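Local coordinates for beta-microseminoprotein (Homo sapiens, PDB 3IX0), which is a secreted seminal plasma protein that forms homodimers, interacts with PI16 and probably binds immunoglobulin, at residues B[8-13]-B[23-28]; B[32-35]-B[39-42]; B[67-70]-B[75-78]; B[77-80]-B[86-89]. All coordinates share one frame; numbering follows the deposited sequence.

Contact 1: residues B[8-13]-B[23-28]; sequences EGVPGD and GNKHPI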
loop_
_atom_site.group_PDB
_atom_site.type_symbol
_atom_site.label_atom_id
_atom_site.label_comp_id
_atom_site.label_asym_id
_atom_site.label_seq_id
_atom_site.Cartn_x
_atom_site.Cartn_y
_atom_site.Cartn_z
ATOM N N GLU B 8 13.637 -12.366 -10.591
ATOM C CA GLU B 8 14.312 -13.458 -11.290
ATOM C C GLU B 8 15.483 -12.964 -12.123
ATOM O O GLU B 8 16.268 -13.761 -12.628
ATOM C CB GLU B 8 13.343 -14.253 -12.156
ATOM C CG GLU B 8 12.459 -15.174 -11.352
ATOM C CD GLU B 8 11.815 -16.230 -12.209
ATOM O OE1 GLU B 8 11.740 -16.020 -13.444
ATOM O OE2 GLU B 8 11.393 -17.266 -11.647
ATOM N N GLY B 9 15.605 -11.644 -12.243
ATOM C CA GLY B 9 16.613 -11.042 -13.093
ATOM C C GLY B 9 16.315 -11.437 -14.525
ATOM O O GLY B 9 15.184 -11.835 -14.839
ATOM N N VAL B 10 17.316 -11.333 -15.392
ATOM C CA VAL B 10 17.174 -11.804 -16.767
ATOM C C VAL B 10 18.138 -12.960 -17.031
ATOM O O VAL B 10 19.347 -12.753 -17.137
ATOM C CB VAL B 10 17.414 -10.671 -17.779
ATOM C CG1 VAL B 10 17.142 -11.157 -19.193
ATOM C CG2 VAL B 10 16.531 -9.475 -17.444
ATOM N N PRO B 11 17.606 -14.190 -17.109
ATOM C CA PRO B 11 18.426 -15.378 -17.369
ATOM C C PRO B 11 19.278 -15.163 -18.608
ATOM O O PRO B 11 18.791 -14.616 -19.600
ATOM C CB PRO B 11 17.387 -16.472 -17.619
ATOM C CG PRO B 11 16.210 -16.044 -16.835
ATOM C CD PRO B 11 16.189 -14.536 -16.899
ATOM N N GLY B 12 20.538 -15.578 -18.544
ATOM C CA GLY B 12 21.475 -15.309 -19.615
ATOM C C GLY B 12 22.294 -14.066 -19.342
ATOM O O GLY B 12 23.461 -14.004 -19.710
ATOM N N ASP B 13 21.689 -13.071 -18.697
ATOM C CA ASP B 13 22.417 -11.858 -18.337
ATOM C C ASP B 13 23.456 -12.143 -17.273
ATOM O O ASP B 13 23.323 -13.086 -16.499
ATOM C CB ASP B 13 21.471 -10.769 -17.843
ATOM C CG ASP B 13 20.795 -10.041 -18.973
ATOM O OD1 ASP B 13 20.794 -10.577 -20.099
ATOM O OD2 ASP B 13 20.267 -8.936 -18.738
ATOM N N GLY B 23 10.247 -3.962 -20.901
ATOM C CA GLY B 23 11.575 -4.292 -21.384
ATOM C C GLY B 23 12.764 -3.451 -20.929
ATOM O O GLY B 23 13.851 -3.605 -21.480
ATOM N N ASN B 24 12.578 -2.567 -19.951
ATOM C CA ASN B 24 13.708 -1.849 -19.366
ATOM C C ASN B 24 14.362 -2.625 -18.218
ATOM O O ASN B 24 13.686 -3.165 -17.343
ATOM C CB ASN B 24 13.305 -0.455 -18.851
ATOM C CG ASN B 24 12.530 0.360 -19.869
ATOM O OD1 ASN B 24 13.089 0.872 -20.852
ATOM N ND2 ASN B 24 11.232 0.523 -19.614
ATOM N N LYS B 25 15.683 -2.657 -18.207
ATOM C CA LYS B 25 16.408 -3.217 -17.082
ATOM C C LYS B 25 16.806 -2.114 -16.126
ATOM O O LYS B 25 17.215 -1.016 -16.537
ATOM C CB LYS B 25 17.660 -3.970 -17.545
ATOM C CG LYS B 25 17.355 -5.208 -18.356
ATOM C CD LYS B 25 18.614 -5.879 -18.843
ATOM C CE LYS B 25 19.113 -5.242 -20.128
ATOM N NZ LYS B 25 20.188 -6.061 -20.756
ATOM N N HIS B 26 16.705 -2.429 -14.844
ATOM C CA HIS B 26 16.967 -1.472 -13.796
ATOM C C HIS B 26 18.039 -1.975 -12.857
ATOM O O HIS B 26 18.098 -3.155 -12.537
ATOM C CB HIS B 26 15.689 -1.191 -13.002
ATOM C CG HIS B 26 14.543 -0.756 -13.852
ATOM N ND1 HIS B 26 14.141 0.566 -13.929
ATOM C CD2 HIS B 26 13.722 -1.441 -14.676
ATOM C CE1 HIS B 26 13.127 0.665 -14.752
ATOM N NE2 HIS B 26 12.840 -0.540 -15.224
ATOM N N PRO B 27 18.886 -1.063 -12.402
ATOM C CA PRO B 27 19.966 -1.388 -11.473
ATOM C C PRO B 27 19.418 -1.859 -10.126
ATOM O O PRO B 27 18.362 -1.393 -9.667
ATOM C CB PRO B 27 20.702 -0.046 -11.306
ATOM C CG PRO B 27 20.244 0.807 -12.457
ATOM C CD PRO B 27 18.853 0.365 -12.759
ATOM N N ILE B 28 20.131 -2.792 -9.503
ATOM C CA ILE B 28 19.787 -3.229 -8.158
ATOM C C ILE B 28 19.757 -1.978 -7.298
ATOM O O ILE B 28 20.599 -1.103 -7.449
ATOM C CB ILE B 28 20.811 -4.255 -7.612
ATOM C CG1 ILE B 28 20.852 -5.494 -8.500
ATOM C CG2 ILE B 28 20.432 -4.703 -6.230
ATOM C CD1 ILE B 28 19.587 -6.317 -8.417
#
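Val10 and Lys25 bring the two backbones nearest, with CA atoms still 8.6 Å apart, so residues 8-13 run beside strand 25-26 without pairing with it and side chains alone span the gap. The far part of the loop is a type II beta turn, closed by the hydrogen bond from Asp13 N to Val10 O at 2.8 Å. Pro11 and Gly12 occupy its two middle positions; the backbone of Gly12 (phi 95°) would press a side chain against the carbonyl O of Pro11. The turn brings Asp13 back with its side chain directed toward the strand. Lys25 comes from the opposite direction, and a bend at its third side-chain torsion (-84°) brings the end of the chain beside the acid. Asp13 OD2 meets Lys25 NZ at 3.5 Å, a rather long salt bridge, and lies just as near the Lys25 CD methylene. This is a loop packed against one strand of the small two-stranded antiparallel sheet 18-19/25-26, in which the backbone of His26 is hydrogen-bonded to that of Cys18. Met19 of the partner strand touches both Val10 and Lys25. Val10 CG2 stands 4.4 Å from Lys25 CD, a loose approach of a methyl to the aliphatic shaft of the lysine. Only 93 Å² is buried in all. Asp13 is poorly ordered, and the ion pair sits at the protein surface, where solvent would probably weaken it. Further along the strand, His26 turns to other partners: its NE2 is hydrogen-bonded to Asp20 OD2 and its ring stacks on Trp32.

Contact 2: residues B[32-35]-B[39-42]; sequences WQTD and TCTC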
loop_
_atom_site.group_PDB
_atom_site.type_symbol
_atom_site.label_atom_id
_atom_site.label_comp_id
_atom_site.label_asym_id
_atom_site.label_seq_id
_atom_site.Cartn_x
_atom_site.Cartn_y
_atom_site.Cartn_z
ATOM N N TRP B 32 11.978 3.521 -10.003
ATOM C CA TRP B 32 11.449 4.192 -11.194
ATOM C C TRP B 32 9.939 4.369 -11.129
ATOM O O TRP B 32 9.247 3.663 -10.398
ATOM C CB TRP B 32 11.822 3.447 -12.467
ATOM C CG TRP B 32 11.108 2.126 -12.701
ATOM C CD1 TRP B 32 10.056 1.906 -13.539
ATOM C CD2 TRP B 32 11.434 0.846 -12.123
ATOM N NE1 TRP B 32 9.695 0.575 -13.510
ATOM C CE2 TRP B 32 10.526 -0.093 -12.649
ATOM C CE3 TRP B 32 12.398 0.411 -11.208
ATOM C CZ2 TRP B 32 10.548 -1.445 -12.285
ATOM C CZ3 TRP B 32 12.416 -0.925 -10.843
ATOM C CH2 TRP B 32 11.498 -1.840 -11.386
ATOM N N GLN B 33 9.429 5.315 -11.899
ATOM C CA GLN B 33 7.996 5.458 -12.031
ATOM C C GLN B 33 7.581 4.804 -13.341
ATOM O O GLN B 33 8.295 4.892 -14.349
ATOM C CB GLN B 33 7.601 6.933 -11.982
ATOM C CG GLN B 33 8.116 7.661 -10.738
ATOM C CD GLN B 33 7.631 9.110 -10.657
ATOM O OE1 GLN B 33 6.518 9.441 -11.100
ATOM N NE2 GLN B 33 8.466 9.981 -10.088
ATOM N N THR B 34 6.445 4.117 -13.313
ATOM C CA THR B 34 5.931 3.450 -14.493
ATOM C C THR B 34 5.074 4.411 -15.304
ATOM O O THR B 34 5.029 5.615 -15.030
ATOM C CB THR B 34 5.023 2.309 -14.090
ATOM O OG1 THR B 34 3.916 2.866 -13.367
ATOM C CG2 THR B 34 5.783 1.256 -13.210
ATOM N N ASP B 35 4.361 3.867 -16.285
ATOM C CA ASP B 35 3.448 4.673 -17.078
ATOM C C ASP B 35 2.006 4.483 -16.636
ATOM O O ASP B 35 1.070 4.820 -17.359
ATOM C CB ASP B 35 3.615 4.367 -18.569
ATOM C CG ASP B 35 4.911 4.921 -19.122
ATOM O OD1 ASP B 35 5.319 6.023 -18.691
ATOM O OD2 ASP B 35 5.526 4.261 -19.986
ATOM N N THR B 39 5.101 3.571 -8.471
ATOM C CA THR B 39 6.515 3.640 -8.178
ATOM C C THR B 39 6.992 2.230 -7.821
ATOM O O THR B 39 6.440 1.573 -6.926
ATOM C CB THR B 39 6.836 4.668 -7.059
ATOM O OG1 THR B 39 8.198 4.512 -6.661
ATOM C CG2 THR B 39 5.946 4.463 -5.825
ATOM N N CYS B 40 8.000 1.768 -8.545
ATOM C CA CYS B 40 8.566 0.438 -8.359
ATOM C C CYS B 40 10.005 0.523 -7.888
ATOM O O CYS B 40 10.720 1.454 -8.244
ATOM C CB CYS B 40 8.543 -0.329 -9.685
ATOM S SG CYS B 40 6.906 -0.646 -10.302
ATOM N N THR B 41 10.440 -0.479 -7.129
ATOM C CA THR B 41 11.811 -0.546 -6.665
ATOM C C THR B 41 12.409 -1.920 -6.917
ATOM O O THR B 41 11.787 -2.937 -6.640
ATOM C CB THR B 41 11.907 -0.199 -5.161
ATOM O OG1 THR B 41 11.233 1.042 -4.913
ATOM C CG2 THR B 41 13.377 -0.080 -4.715
ATOM N N CYS B 42 13.620 -1.936 -7.465
ATOM C CA CYS B 42 14.304 -3.168 -7.790
ATOM C C CYS B 42 15.278 -3.557 -6.676
ATOM O O CYS B 42 16.171 -2.798 -6.342
ATOM C CB CYS B 42 15.083 -2.990 -9.089
ATOM S SG CYS B 42 16.338 -4.270 -9.363
#
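Trp32 and Cys40 form an antiparallel hydrogen-bonded pair, CA atoms 5.5 Å apart, with Trp32 N to Cys40 O at 3.0 Å and Cys40 N to Trp32 O at 2.9 Å, both nearly straight. Gln33 and Thr39 follow as a non-hydrogen-bonded pair on the other face. The indole dominates the side chains. With CG set between its own backbone N and carbonyl carbon (chi1 72°), it folds across to the neighbouring strand, and Cys40 CB sits over one face of the six-membered ring, 3.6 Å from the centroid, as a CH-pi contact. Cys40 SG stands oblique to the same ring, touched by Thr34 CG2 at 3.7 Å. Farther round, Trp32 CZ3 reaches Cys42 CB at 3.8 Å. A leucine in place of Trp32 would probably leave Cys40 CB without its aromatic cover and His26, which stacks on the indole, without its stacking partner. Cys40 is disulfide-bonded to Cys49 and Cys42 to Cys18, so the ring packs against the CB atoms of two cross-linked cysteines. The arrangement is a beta hairpin at one margin of the four-stranded antiparallel sheet, whose strand order 1-4-3-2 is that of a Greek key.

Contact 3: residues B[67-70]-B[75-78]; sequences IFKK and YIVV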
loop_
_atom_site.group_PDB
_atom_site.type_symbol
_atom_site.label_atom_id
_atom_site.label_comp_id
_atom_site.label_asym_id
_atom_site.label_seq_id
_atom_site.Cartn_x
_atom_site.Cartn_y
_atom_site.Cartn_z
ATOM N N ILE B 67 -13.205 12.146 -10.347
ATOM C CA ILE B 67 -12.769 12.032 -11.720
ATOM C C ILE B 67 -11.245 11.852 -11.708
ATOM O O ILE B 67 -10.516 12.621 -11.078
ATOM C CB ILE B 67 -13.166 13.280 -12.538
ATOM C CG1 ILE B 67 -14.672 13.535 -12.453
ATOM C CG2 ILE B 67 -12.694 13.131 -13.976
ATOM C CD1 ILE B 67 -15.115 14.840 -13.149
ATOM N N PHE B 68 -10.774 10.824 -12.396
ATOM C CA PHE B 68 -9.364 10.478 -12.397
ATOM C C PHE B 68 -8.620 11.321 -13.416
ATOM O O PHE B 68 -9.067 11.443 -14.540
ATOM C CB PHE B 68 -9.190 8.995 -12.757
ATOM C CG PHE B 68 -7.757 8.538 -12.750
ATOM C CD1 PHE B 68 -6.963 8.737 -11.635
ATOM C CD2 PHE B 68 -7.205 7.912 -13.859
ATOM C CE1 PHE B 68 -5.641 8.329 -11.625
ATOM C CE2 PHE B 68 -5.894 7.498 -13.847
ATOM C CZ PHE B 68 -5.109 7.711 -12.729
ATOM N N LYS B 69 -7.487 11.893 -13.025
ATOM C CA LYS B 69 -6.632 12.621 -13.965
ATOM C C LYS B 69 -5.321 11.859 -14.136
ATOM O O LYS B 69 -4.400 12.012 -13.332
ATOM C CB LYS B 69 -6.336 14.028 -13.441
ATOM C CG LYS B 69 -7.553 14.812 -12.984
ATOM C CD LYS B 69 -8.007 15.799 -14.049
ATOM C CE LYS B 69 -9.276 15.330 -14.749
ATOM N NZ LYS B 69 -10.045 16.481 -15.302
ATOM N N LYS B 70 -5.250 11.038 -15.181
ATOM C CA LYS B 70 -4.149 10.117 -15.369
ATOM C C LYS B 70 -2.825 10.848 -15.322
ATOM O O LYS B 70 -1.914 10.444 -14.603
ATOM C CB LYS B 70 -4.302 9.367 -16.699
ATOM C CG LYS B 70 -3.377 8.161 -16.844
ATOM C CD LYS B 70 -4.110 6.953 -17.437
ATOM C CE LYS B 70 -4.182 6.980 -18.963
ATOM N NZ LYS B 70 -2.972 6.385 -19.609
ATOM N N TYR B 75 -6.965 11.988 -8.341
ATOM C CA TYR B 75 -8.381 12.286 -8.519
ATOM C C TYR B 75 -8.698 13.716 -8.134
ATOM O O TYR B 75 -8.076 14.280 -7.253
ATOM C CB TYR B 75 -9.226 11.416 -7.608
ATOM C CG TYR B 75 -9.383 10.008 -8.062
ATOM C CD1 TYR B 75 -8.514 9.012 -7.615
ATOM C CD2 TYR B 75 -10.413 9.655 -8.918
ATOM C CE1 TYR B 75 -8.668 7.696 -8.021
ATOM C CE2 TYR B 75 -10.579 8.332 -9.334
ATOM C CZ TYR B 75 -9.705 7.370 -8.885
ATOM O OH TYR B 75 -9.871 6.081 -9.301
ATOM N N ILE B 76 -9.699 14.281 -8.787
ATOM C CA ILE B 76 -10.373 15.443 -8.257
ATOM C C ILE B 76 -11.772 14.988 -7.852
ATOM O O ILE B 76 -12.257 13.955 -8.320
ATOM C CB ILE B 76 -10.433 16.593 -9.278
ATOM C CG1 ILE B 76 -11.110 16.145 -10.575
ATOM C CG2 ILE B 76 -9.026 17.110 -9.567
ATOM C CD1 ILE B 76 -11.642 17.306 -11.414
ATOM N N VAL B 77 -12.394 15.731 -6.951
ATOM C CA VAL B 77 -13.743 15.412 -6.497
ATOM C C VAL B 77 -14.577 16.671 -6.592
ATOM O O VAL B 77 -14.281 17.672 -5.938
ATOM C CB VAL B 77 -13.776 14.905 -5.064
ATOM C CG1 VAL B 77 -15.196 14.552 -4.681
ATOM C CG2 VAL B 77 -12.831 13.687 -4.907
ATOM N N VAL B 78 -15.622 16.604 -7.412
ATOM C CA VAL B 78 -16.295 17.795 -7.881
ATOM C C VAL B 78 -17.805 17.623 -7.925
ATOM O O VAL B 78 -18.327 16.515 -7.881
ATOM C CB VAL B 78 -15.765 18.195 -9.269
ATOM C CG1 VAL B 78 -14.298 18.571 -9.179
ATOM C CG2 VAL B 78 -15.936 17.060 -10.265
#
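Phe68 and Tyr75 form the aromatic centre of the contact, a tilted edge-to-face pair with centroids 5.3 Å apart and planes at 53°. The Phe68 edge does the pointing: with CG anti to the backbone N (chi1 -179°), the ring presents CD1 4.0 Å above the middle of the Tyr75 ring. The tyrosine leans across to the opposite strand and sets its CE2 3.8 Å from Phe68 CB. Val53 touches both rings, and Thr55 and Pro56 also pack on Tyr75. Exchanging Tyr75 for an alanine would probably leave the Phe68 edge without its facing ring and Val53 with less to pack against. The other side of the hairpin is aliphatic. Ile67 CD1 meets Val78 CG2 at 3.7 Å, the two side chains crossing at about a right angle, and Ile67 CB lies 4.0 Å from Ile76 CG1. At the margin, Lys69 lies beside this patch, its NZ 4.3 Å from Ile76 CD1. Between the two faces runs the backbone ladder of strands 64-69 and 74-79, here at 148° to each other: Ile67 and Ile76 exchange both of their N-H...O bonds, each 2.9 Å long, and Tyr75 CA adds a CA-H...O contact to Ile67 O. Backbone bonds thus hold the register of this two-stranded hairpin, while apolar side chains, aromatic on one face and aliphatic on the other, probably add much of the cohesion.

Contact 4: residues B[77-80]-B[86-89]; sequences VVEK and TCSV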
loop_
_atom_site.group_PDB
_atom_site.type_symbol
_atom_site.label_atom_id
_atom_site.label_comp_id
_atom_site.label_asym_id
_atom_site.label_seq_id
_atom_site.Cartn_x
_atom_site.Cartn_y
_atom_site.Cartn_z
ATOM N N VAL B 77 -12.394 15.731 -6.951
ATOM C CA VAL B 77 -13.743 15.412 -6.497
ATOM C C VAL B 77 -14.577 16.671 -6.592
ATOM O O VAL B 77 -14.281 17.672 -5.938
ATOM C CB VAL B 77 -13.776 14.905 -5.064
ATOM C CG1 VAL B 77 -15.196 14.552 -4.681
ATOM C CG2 VAL B 77 -12.831 13.687 -4.907
ATOM N N VAL B 78 -15.622 16.604 -7.412
ATOM C CA VAL B 78 -16.295 17.795 -7.881
ATOM C C VAL B 78 -17.805 17.623 -7.925
ATOM O O VAL B 78 -18.327 16.515 -7.881
ATOM C CB VAL B 78 -15.765 18.195 -9.269
ATOM C CG1 VAL B 78 -14.298 18.571 -9.179
ATOM C CG2 VAL B 78 -15.936 17.060 -10.265
ATOM N N GLU B 79 -18.506 18.742 -7.992
ATOM C CA GLU B 79 -19.955 18.721 -8.049
ATOM C C GLU B 79 -20.445 18.154 -9.380
ATOM O O GLU B 79 -19.932 18.513 -10.452
ATOM C CB GLU B 79 -20.503 20.126 -7.835
ATOM C CG GLU B 79 -20.377 20.612 -6.402
ATOM C CD GLU B 79 -20.964 22.009 -6.191
ATOM O OE1 GLU B 79 -21.672 22.530 -7.088
ATOM O OE2 GLU B 79 -20.717 22.584 -5.115
ATOM N N LYS B 80 -21.428 17.258 -9.296
ATOM C CA LYS B 80 -22.077 16.724 -10.494
ATOM C C LYS B 80 -22.690 17.823 -11.367
ATOM O O LYS B 80 -22.502 17.830 -12.593
ATOM C CB LYS B 80 -23.116 15.672 -10.125
ATOM C CG LYS B 80 -22.510 14.386 -9.536
ATOM C CD LYS B 80 -23.608 13.397 -9.181
ATOM C CE LYS B 80 -23.056 12.101 -8.613
ATOM N NZ LYS B 80 -24.147 11.272 -8.007
ATOM N N THR B 86 -15.532 22.275 -6.484
ATOM C CA THR B 86 -14.888 21.203 -5.717
ATOM C C THR B 86 -15.685 20.831 -4.481
ATOM O O THR B 86 -16.286 21.681 -3.855
ATOM C CB THR B 86 -13.478 21.608 -5.268
ATOM O OG1 THR B 86 -12.726 22.026 -6.408
ATOM C CG2 THR B 86 -12.770 20.436 -4.613
ATOM N N CYS B 87 -15.697 19.549 -4.145
ATOM C CA CYS B 87 -16.354 19.085 -2.926
ATOM C C CYS B 87 -15.305 18.782 -1.868
ATOM O O CYS B 87 -14.117 18.702 -2.182
ATOM C CB CYS B 87 -17.183 17.838 -3.214
ATOM S SG CYS B 87 -18.466 18.112 -4.491
ATOM N N SER B 88 -15.733 18.630 -0.619
ATOM C CA SER B 88 -14.803 18.245 0.425
ATOM C C SER B 88 -14.763 16.723 0.576
ATOM O O SER B 88 -15.784 16.045 0.446
ATOM C CB SER B 88 -15.135 18.935 1.757
ATOM O OG SER B 88 -16.217 18.297 2.410
ATOM N N VAL B 89 -13.566 16.205 0.831
ATOM C CA VAL B 89 -13.338 14.772 0.979
ATOM C C VAL B 89 -12.921 14.473 2.406
ATOM O O VAL B 89 -11.894 14.947 2.872
ATOM C CB VAL B 89 -12.199 14.251 0.068
ATOM C CG1 VAL B 89 -11.872 12.736 0.393
ATOM C CG2 VAL B 89 -12.532 14.456 -1.390
#
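Beyond strand 74-79 the chain turns back, and the loop before strand 91-93 lays Thr86 and Cys87 antiparallel beside Val77 and Val78. Val78 and Thr86 make a non-hydrogen-bonded pair with CA atoms 4.3 Å apart, their side chains diverging. The single backbone bond between these segments runs from Cys87 N to Val77 O, 3.0 Å long and almost linear at the hydrogen (176°). Thr86 CG2 touches the same oxygen at 3.4 Å. Cys87 adds its side chain: its SG, anti to its own carbonyl carbon (chi1 -59°), settles against the peptide joining Val78 and Glu79, 3.5 Å from Val78 C, and Glu79 CG flanks it at 3.7 Å. The sulfur is bonded to Cys64, on the strand that pairs with 74-79, so the disulfide passes over strand 74-79. Further on, Val77 CG2 and Val89 CG2 meet at 3.6 Å, the two side chains crossing at about a right angle, with Pro56 packed on both. Backbone hydrogen bonding is sparse here, with one more bond between Glu79 and Lys85 nearby; the disulfide and the valine packing probably add much of the hold on the returning chain.

The four contacts follow one another along the chain and fall into two groups, with contacts 1 and 4 far out toward opposite ends of an elongated molecule. Contacts 1 and 2 have centres about 14 Å apart and touch directly, through the stack of His26 on Trp32 and through Cys42 SG, which packs against Pro27 and Ile28. Contacts 3 and 4 lie closer, centres about 9 Å apart, and share Val77 and Val78: strand 74-79 pairs with 64-69 along one edge and receives the 86-89 loop along the other. Between the groups, contacts 2 and 3 come nearest, about 5 Å between nearest atoms without touching. Contacts 1 and 4 are farthest apart, about 44 Å between centres.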